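Local atomic coordinates of malonyl-CoA decarboxylase (Rhodopseudomonas palustris, PDB entry 4KSA), a protein that probably catalyses the decarboxylation of malonyl-CoA, giving acetyl-CoA and carbon dioxide, and can bind a magnesium ion. Residues A[191-196]-A[269-274]; A[64-69]-A[75-80]; A[183-188]-A[224-229]. All coordinates share one frame; numbering follows the deposited sequence.

Contacts 1 and 3 are neighbours, their centres about 12 Å apart, and both use helix 184-193: contact 3 lies at its N-terminal end and contact 1 at its C-terminal end. Their segments alternate along the chain and meet directly. Tyr193 OH lies 2.5 Å from Glu227 OE2 and Thr271 OG1 2.5 Å from Pro228 O, both probable hydrogen bonds, which tie the loop 224-229 to contact 1. Contact 2 stands apart in the helical N-terminal part of the chain, its centre about 25 Å from that of contact 1 and about 27 Å from that of contact 3, touching neither. All three lie away from His162, the magnesium-binding residue.

Contact 1. Residues A[191-196]-A[269-274]; sequences IRYEQV and SNTQQG
Tyr193, in the last turn of helix 184-193, lays one face of its ring over Thr271, just past the end of strand 262-270. Thr271 CB sits 3.9 Å from the ring centroid, 28° off the normal, in a CH-pi contact, while its methyl CG2 comes within 3.5 Å of Tyr193 CD1. The two side chains cross at about a right angle, with the ring swung out anti to its own carbonyl carbon (chi1 -53°). This is the close-packed half, and both hydroxyls have partners in the neighbouring loop: Tyr193 OH bonds to Glu227, Thr271 OG1 to the carbonyl of Pro228. A leucine in place of Tyr193 would probably leave the Glu227 carboxylate without this hydroxyl and Thr271 without its aromatic cover. The other half buries less surface and is more open to solvent, Gln195 being exposed; there Gln195 CG lies alongside Ser269 OG (3.3 Å). Bent at chi2 (-52°), the glutamine chain folds back, and its NE2 donates to Tyr193 O at 2.6 Å from above the carbonyl plane. Packing of the C-terminal end of a helix against the residues that follow a central strand fits an alpha/beta domain built on a mixed beta-sheet, here the C-terminal domain, whose family belongs to the acetyltransferase clan.

Contact 2. Residues A[64-69]-A[75-80]; sequences AGYEAA and LAFLDA
Tyr66 and Phe77 meet between two consecutive helices, 52-68 and 71-83, an alpha-alpha pair in the all-helical N-terminal part of the chain, joined by a connection of only two residues. Both aromatic side chains leave their helices in the same way, CG anti to the backbone N (chi1 175° for Tyr66, 172° for Phe77), a setting that carries each ring toward the other helix. Their rings touch rim to rim, with centroids 6.0 Å apart and planes inclined at 62°, so neither lies over the face of the other. The nearest approach joins Tyr66 CD2 and Phe77 CD1 at 3.7 Å. Leu78 uses a different rotamer: its CG stands beside the backbone N, and the extended chain turns both methyls to the phenol end of Tyr66, crossing that side chain at about a right angle. All three residues are buried. Helix 132-146 closes over them, Ala142 packing on Tyr66 and Leu78 and Met139 on Phe77, while Leu39 of helix 36-48 also packs on Phe77. Lys74 adds a cation-pi contact to the Tyr66 ring and bonds to the carbonyl of Glu67. At the far end of the tyrosine, Leu78 CD2 lies 4.1 Å from Tyr66 CE2 and 4.0 Å from Tyr66 OH.

Contact 3. Residues A[183-188]-A[224-229]; sequences PANILE and LVDEPL
Asn185 and Ile186, in the first turn of helix 184-193, pack on Asp226 in the loop linking the neighbouring antiparallel strands 214-220 and 230-237, a beta-hairpin connection that includes a type II turn from Leu224 to Glu227. In the first shell, Asn185 ND2 gives a weak hydrogen bond to Asp226 OD1, 2.9 Å long with an angle of 149° at the hydrogen. The amide and carboxylate planes are 70° apart, so the two groups meet steeply turned rather than flat. Asn185 reaches the aspartate with its CG set between the backbone N and the carbonyl carbon (chi1 77°). Beside this polar pair, Ile186 lies across Asp226: its CG1 comes within 3.6 Å of Asp226 O, and its CD1 stands 3.9 Å from Asp226 OD2. The turn itself sets the place of Asp226, and further partners hold its side chain. Asp226 occupies the third position with a positive phi, and the turn is closed by Glu227 N bonding to Leu224 O at 3.1 Å. Arg23 forms a salt bridge with Asp226 OD1, which thus serves two donors and probably keeps its charge, and Thr19 of helix 6-22 packs on the same side chain. The helix itself lies at a subunit interface: Ala184 rests on Leu187 of the second subunit, and Glu188 forms a salt bridge with Arg206 of that subunit. Farther along the loop, Ile186 CG2 makes a looser apolar contact with Pro228 CD at 4.5 Å.

Contact 1. Residues A[191-196]-A[269-274]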
# COMPACT_ATOMS: atom_id res chain seq x y z
N ILE A 191 -24.24 -5.91 -5.43
CA ILE A 191 -25.29 -6.83 -5.85
C ILE A 191 -26.65 -6.25 -5.49
O ILE A 191 -27.68 -6.73 -5.96
CB ILE A 191 -25.12 -8.21 -5.17
CG1 ILE A 191 -23.77 -8.83 -5.55
CG2 ILE A 191 -26.25 -9.14 -5.59
CD1 ILE A 191 -23.48 -10.19 -4.91
N ARG A 192 -26.67 -5.22 -4.66
CA ARG A 192 -27.92 -4.59 -4.27
C ARG A 192 -28.17 -3.28 -5.01
O ARG A 192 -29.32 -2.91 -5.25
CB ARG A 192 -27.92 -4.35 -2.76
CG ARG A 192 -29.15 -3.63 -2.25
CD ARG A 192 -29.17 -3.54 -0.72
NE ARG A 192 -27.97 -2.92 -0.16
CZ ARG A 192 -26.85 -3.56 0.16
NH1 ARG A 192 -25.82 -2.90 0.67
NH2 ARG A 192 -26.77 -4.88 -0.03
N TYR A 193 -27.09 -2.60 -5.39
CA TYR A 193 -27.15 -1.32 -6.10
C TYR A 193 -27.20 -1.46 -7.64
O TYR A 193 -27.32 -0.46 -8.35
CB TYR A 193 -25.93 -0.46 -5.77
CG TYR A 193 -25.63 -0.22 -4.30
CD1 TYR A 193 -24.40 0.30 -3.91
CD2 TYR A 193 -26.57 -0.50 -3.31
CE1 TYR A 193 -24.10 0.54 -2.58
CE2 TYR A 193 -26.29 -0.27 -1.97
CZ TYR A 193 -25.05 0.25 -1.61
OH TYR A 193 -24.76 0.48 -0.29
N GLU A 194 -27.09 -2.68 -8.15
CA GLU A 194 -27.10 -2.89 -9.60
C GLU A 194 -28.40 -2.37 -10.22
O GLU A 194 -29.50 -2.73 -9.76
CB GLU A 194 -26.93 -4.38 -9.94
CG GLU A 194 -26.99 -4.70 -11.44
CD GLU A 194 -25.89 -4.03 -12.25
OE1 GLU A 194 -26.07 -3.89 -13.48
OE2 GLU A 194 -24.85 -3.67 -11.67
N GLN A 195 -28.27 -1.53 -11.25
CA GLN A 195 -29.41 -0.93 -11.94
C GLN A 195 -29.91 -1.74 -13.14
O GLN A 195 -30.89 -2.48 -13.03
CB GLN A 195 -29.05 0.48 -12.41
CG GLN A 195 -28.68 1.42 -11.28
CD GLN A 195 -29.73 1.44 -10.17
OE1 GLN A 195 -30.90 1.74 -10.41
NE2 GLN A 195 -29.31 1.10 -8.96
N VAL A 196 -29.24 -1.59 -14.28
CA VAL A 196 -29.62 -2.33 -15.48
C VAL A 196 -29.67 -3.84 -15.22
O VAL A 196 -30.71 -4.38 -14.85
CB VAL A 196 -28.63 -2.06 -16.63
CG1 VAL A 196 -29.08 -0.84 -17.44
CG2 VAL A 196 -27.24 -1.83 -16.07
N SER A 269 -25.37 5.71 -11.45
CA SER A 269 -26.26 5.78 -10.29
C SER A 269 -25.68 6.27 -8.98
O SER A 269 -24.52 5.98 -8.66
CB SER A 269 -26.91 4.41 -10.06
OG SER A 269 -26.14 3.37 -10.62
N ASN A 270 -26.48 7.03 -8.24
CA ASN A 270 -26.10 7.55 -6.93
C ASN A 270 -26.63 6.51 -5.96
O ASN A 270 -27.84 6.32 -5.87
CB ASN A 270 -26.77 8.88 -6.65
CG ASN A 270 -25.77 9.98 -6.41
OD1 ASN A 270 -25.14 10.48 -7.35
ND2 ASN A 270 -25.60 10.37 -5.13
N THR A 271 -25.76 5.85 -5.20
CA THR A 271 -26.21 4.76 -4.34
C THR A 271 -26.77 5.05 -2.97
O THR A 271 -27.42 4.20 -2.39
CB THR A 271 -25.11 3.72 -4.14
OG1 THR A 271 -24.16 4.19 -3.18
CG2 THR A 271 -24.41 3.45 -5.47
N GLN A 272 -26.52 6.24 -2.45
CA GLN A 272 -27.00 6.57 -1.13
C GLN A 272 -28.11 7.60 -1.14
O GLN A 272 -27.86 8.79 -1.35
CB GLN A 272 -25.84 7.08 -0.26
CG GLN A 272 -24.61 6.20 -0.25
CD GLN A 272 -24.91 4.79 0.19
OE1 GLN A 272 -24.71 3.84 -0.56
NE2 GLN A 272 -25.39 4.64 1.41
N GLN A 273 -29.34 7.13 -0.92
CA GLN A 273 -30.51 8.00 -0.86
C GLN A 273 -30.25 9.26 -0.03
O GLN A 273 -30.60 10.37 -0.46
CB GLN A 273 -31.68 7.22 -0.26
CG GLN A 273 -32.48 6.47 -1.29
CD GLN A 273 -33.08 7.40 -2.33
OE1 GLN A 273 -33.47 6.98 -3.43
NE2 GLN A 273 -33.18 8.70 -1.98
N GLY A 274 -29.62 9.08 1.13
CA GLY A 274 -29.30 10.19 2.02
C GLY A 274 -28.25 11.16 1.50
O GLY A 274 -27.93 12.15 2.16

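Contact 2. Residues A[64-69]-A[75-80]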
# COMPACT_ATOMS: atom_id res chain seq x y z
N ALA A 64 -27.72 4.46 18.32
CA ALA A 64 -28.19 3.08 18.50
C ALA A 64 -29.67 3.10 18.88
O ALA A 64 -30.46 2.29 18.39
CB ALA A 64 -27.38 2.39 19.57
N GLY A 65 -30.02 4.04 19.75
CA GLY A 65 -31.39 4.18 20.19
C GLY A 65 -32.30 4.50 19.02
O GLY A 65 -33.36 3.89 18.86
N TYR A 66 -31.88 5.47 18.21
CA TYR A 66 -32.65 5.87 17.05
C TYR A 66 -32.88 4.68 16.13
O TYR A 66 -34.00 4.43 15.69
CB TYR A 66 -31.92 7.00 16.29
CG TYR A 66 -32.60 7.39 14.99
CD1 TYR A 66 -32.22 6.81 13.78
CD2 TYR A 66 -33.65 8.30 14.97
CE1 TYR A 66 -32.85 7.13 12.60
CE2 TYR A 66 -34.30 8.63 13.78
CZ TYR A 66 -33.89 8.03 12.60
OH TYR A 66 -34.52 8.33 11.40
N GLU A 67 -31.82 3.96 15.84
CA GLU A 67 -31.87 2.80 14.96
C GLU A 67 -32.94 1.79 15.41
O GLU A 67 -33.75 1.32 14.61
CB GLU A 67 -30.50 2.12 14.94
CG GLU A 67 -30.15 1.43 13.64
CD GLU A 67 -31.13 0.34 13.27
OE1 GLU A 67 -31.17 -0.70 13.97
OE2 GLU A 67 -31.86 0.52 12.27
N ALA A 68 -32.93 1.49 16.70
CA ALA A 68 -33.85 0.52 17.27
C ALA A 68 -35.25 1.08 17.56
O ALA A 68 -36.19 0.31 17.78
CB ALA A 68 -33.25 -0.04 18.54
N ALA A 69 -35.39 2.39 17.55
CA ALA A 69 -36.69 2.99 17.85
C ALA A 69 -37.81 2.62 16.87
O ALA A 69 -37.57 2.20 15.75
CB ALA A 69 -36.55 4.51 17.93
N LEU A 75 -39.75 9.11 13.86
CA LEU A 75 -40.44 10.25 13.33
C LEU A 75 -40.62 11.38 14.34
O LEU A 75 -40.44 12.55 14.01
CB LEU A 75 -41.79 9.81 12.76
CG LEU A 75 -42.32 10.66 11.60
CD1 LEU A 75 -43.47 9.94 10.93
CD2 LEU A 75 -42.76 12.04 12.11
N ALA A 76 -40.97 11.04 15.58
CA ALA A 76 -41.17 12.08 16.58
C ALA A 76 -39.86 12.82 16.78
O ALA A 76 -39.84 14.05 16.85
CB ALA A 76 -41.65 11.49 17.89
N PHE A 77 -38.77 12.06 16.86
CA PHE A 77 -37.44 12.63 17.06
C PHE A 77 -37.03 13.57 15.92
O PHE A 77 -36.50 14.67 16.15
CB PHE A 77 -36.40 11.52 17.22
CG PHE A 77 -34.99 12.02 17.24
CD1 PHE A 77 -34.14 11.79 16.17
CD2 PHE A 77 -34.53 12.78 18.31
CE1 PHE A 77 -32.85 12.31 16.15
CE2 PHE A 77 -33.24 13.31 18.31
CZ PHE A 77 -32.39 13.08 17.23
N LEU A 78 -37.28 13.14 14.69
CA LEU A 78 -36.96 13.97 13.54
C LEU A 78 -37.75 15.26 13.67
O LEU A 78 -37.20 16.34 13.46
CB LEU A 78 -37.31 13.25 12.24
CG LEU A 78 -36.54 11.98 11.91
CD1 LEU A 78 -36.91 11.48 10.51
CD2 LEU A 78 -35.04 12.26 11.99
N ASP A 79 -39.03 15.16 14.04
CA ASP A 79 -39.85 16.36 14.20
C ASP A 79 -39.29 17.22 15.32
O ASP A 79 -39.30 18.44 15.23
CB ASP A 79 -41.31 15.99 14.49
CG ASP A 79 -42.11 15.70 13.21
OD1 ASP A 79 -41.96 16.47 12.23
OD2 ASP A 79 -42.89 14.73 13.17
N ALA A 80 -38.79 16.57 16.36
CA ALA A 80 -38.20 17.26 17.50
C ALA A 80 -37.00 18.09 17.00
O ALA A 80 -36.73 19.17 17.54
CB ALA A 80 -37.74 16.25 18.56

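Contact 3. Residues A[183-188]-A[224-229]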
# COMPACT_ATOMS: atom_id res chain seq x y z
N PRO A 183 -12.98 -6.31 -3.35
CA PRO A 183 -13.34 -7.02 -2.11
C PRO A 183 -14.80 -7.47 -2.10
O PRO A 183 -15.69 -6.71 -2.46
CB PRO A 183 -13.03 -5.99 -1.03
CG PRO A 183 -11.88 -5.24 -1.60
CD PRO A 183 -12.27 -5.06 -3.04
N ALA A 184 -15.04 -8.70 -1.67
CA ALA A 184 -16.39 -9.25 -1.58
C ALA A 184 -17.38 -8.33 -0.86
O ALA A 184 -18.48 -8.08 -1.37
CB ALA A 184 -16.35 -10.58 -0.88
N ASN A 185 -17.01 -7.82 0.32
CA ASN A 185 -17.92 -6.95 1.05
C ASN A 185 -18.39 -5.78 0.20
O ASN A 185 -19.54 -5.34 0.31
CB ASN A 185 -17.28 -6.48 2.36
CG ASN A 185 -16.26 -5.37 2.17
OD1 ASN A 185 -15.26 -5.53 1.46
ND2 ASN A 185 -16.50 -4.24 2.83
N ILE A 186 -17.53 -5.27 -0.67
CA ILE A 186 -17.95 -4.17 -1.54
C ILE A 186 -18.81 -4.77 -2.65
O ILE A 186 -19.83 -4.21 -3.01
CB ILE A 186 -16.75 -3.44 -2.18
CG1 ILE A 186 -15.98 -2.66 -1.10
CG2 ILE A 186 -17.25 -2.53 -3.30
CD1 ILE A 186 -14.63 -2.09 -1.56
N LEU A 187 -18.41 -5.93 -3.17
CA LEU A 187 -19.19 -6.56 -4.23
C LEU A 187 -20.59 -6.92 -3.75
O LEU A 187 -21.54 -6.89 -4.52
CB LEU A 187 -18.49 -7.80 -4.78
CG LEU A 187 -17.30 -7.47 -5.69
CD1 LEU A 187 -16.76 -8.75 -6.23
CD2 LEU A 187 -17.72 -6.56 -6.85
N GLU A 188 -20.70 -7.25 -2.47
CA GLU A 188 -21.98 -7.62 -1.89
C GLU A 188 -22.94 -6.44 -1.98
O GLU A 188 -24.09 -6.59 -2.39
CB GLU A 188 -21.78 -8.05 -0.43
CG GLU A 188 -22.99 -8.63 0.27
CD GLU A 188 -22.61 -9.40 1.53
OE1 GLU A 188 -22.56 -10.65 1.48
OE2 GLU A 188 -22.33 -8.75 2.57
N LEU A 224 -17.37 7.43 4.05
CA LEU A 224 -18.19 6.24 4.04
C LEU A 224 -17.35 5.12 3.49
O LEU A 224 -17.43 4.77 2.31
CB LEU A 224 -19.42 6.44 3.18
CG LEU A 224 -20.43 7.45 3.69
CD1 LEU A 224 -21.57 7.55 2.71
CD2 LEU A 224 -20.93 7.03 5.08
N VAL A 225 -16.53 4.57 4.36
CA VAL A 225 -15.63 3.48 4.05
C VAL A 225 -16.29 2.29 3.36
O VAL A 225 -17.36 1.86 3.75
CB VAL A 225 -14.91 3.00 5.33
CG1 VAL A 225 -14.52 1.52 5.20
CG2 VAL A 225 -13.66 3.87 5.56
N ASP A 226 -15.62 1.79 2.32
CA ASP A 226 -16.07 0.65 1.53
C ASP A 226 -17.38 0.88 0.83
O ASP A 226 -17.99 -0.06 0.35
CB ASP A 226 -16.19 -0.60 2.42
CG ASP A 226 -14.84 -1.23 2.74
OD1 ASP A 226 -14.77 -2.04 3.69
OD2 ASP A 226 -13.86 -0.91 2.04
N GLU A 227 -17.82 2.12 0.75
CA GLU A 227 -19.11 2.37 0.14
C GLU A 227 -19.06 3.09 -1.22
O GLU A 227 -18.62 4.25 -1.31
CB GLU A 227 -19.97 3.15 1.15
CG GLU A 227 -21.44 3.13 0.85
CD GLU A 227 -22.04 1.75 0.94
OE1 GLU A 227 -22.16 1.22 2.08
OE2 GLU A 227 -22.40 1.18 -0.12
N PRO A 228 -19.50 2.41 -2.30
CA PRO A 228 -19.49 3.04 -3.62
C PRO A 228 -20.64 4.06 -3.75
O PRO A 228 -21.81 3.69 -3.84
CB PRO A 228 -19.62 1.85 -4.58
CG PRO A 228 -20.45 0.90 -3.82
CD PRO A 228 -19.88 0.99 -2.40
N LEU A 229 -20.31 5.35 -3.73
CA LEU A 229 -21.30 6.41 -3.80
C LEU A 229 -21.95 6.52 -5.18
O LEU A 229 -23.19 6.53 -5.31
CB LEU A 229 -20.65 7.73 -3.42
CG LEU A 229 -19.87 7.63 -2.11
CD1 LEU A 229 -19.44 9.02 -1.67
CD2 LEU A 229 -20.74 6.95 -1.05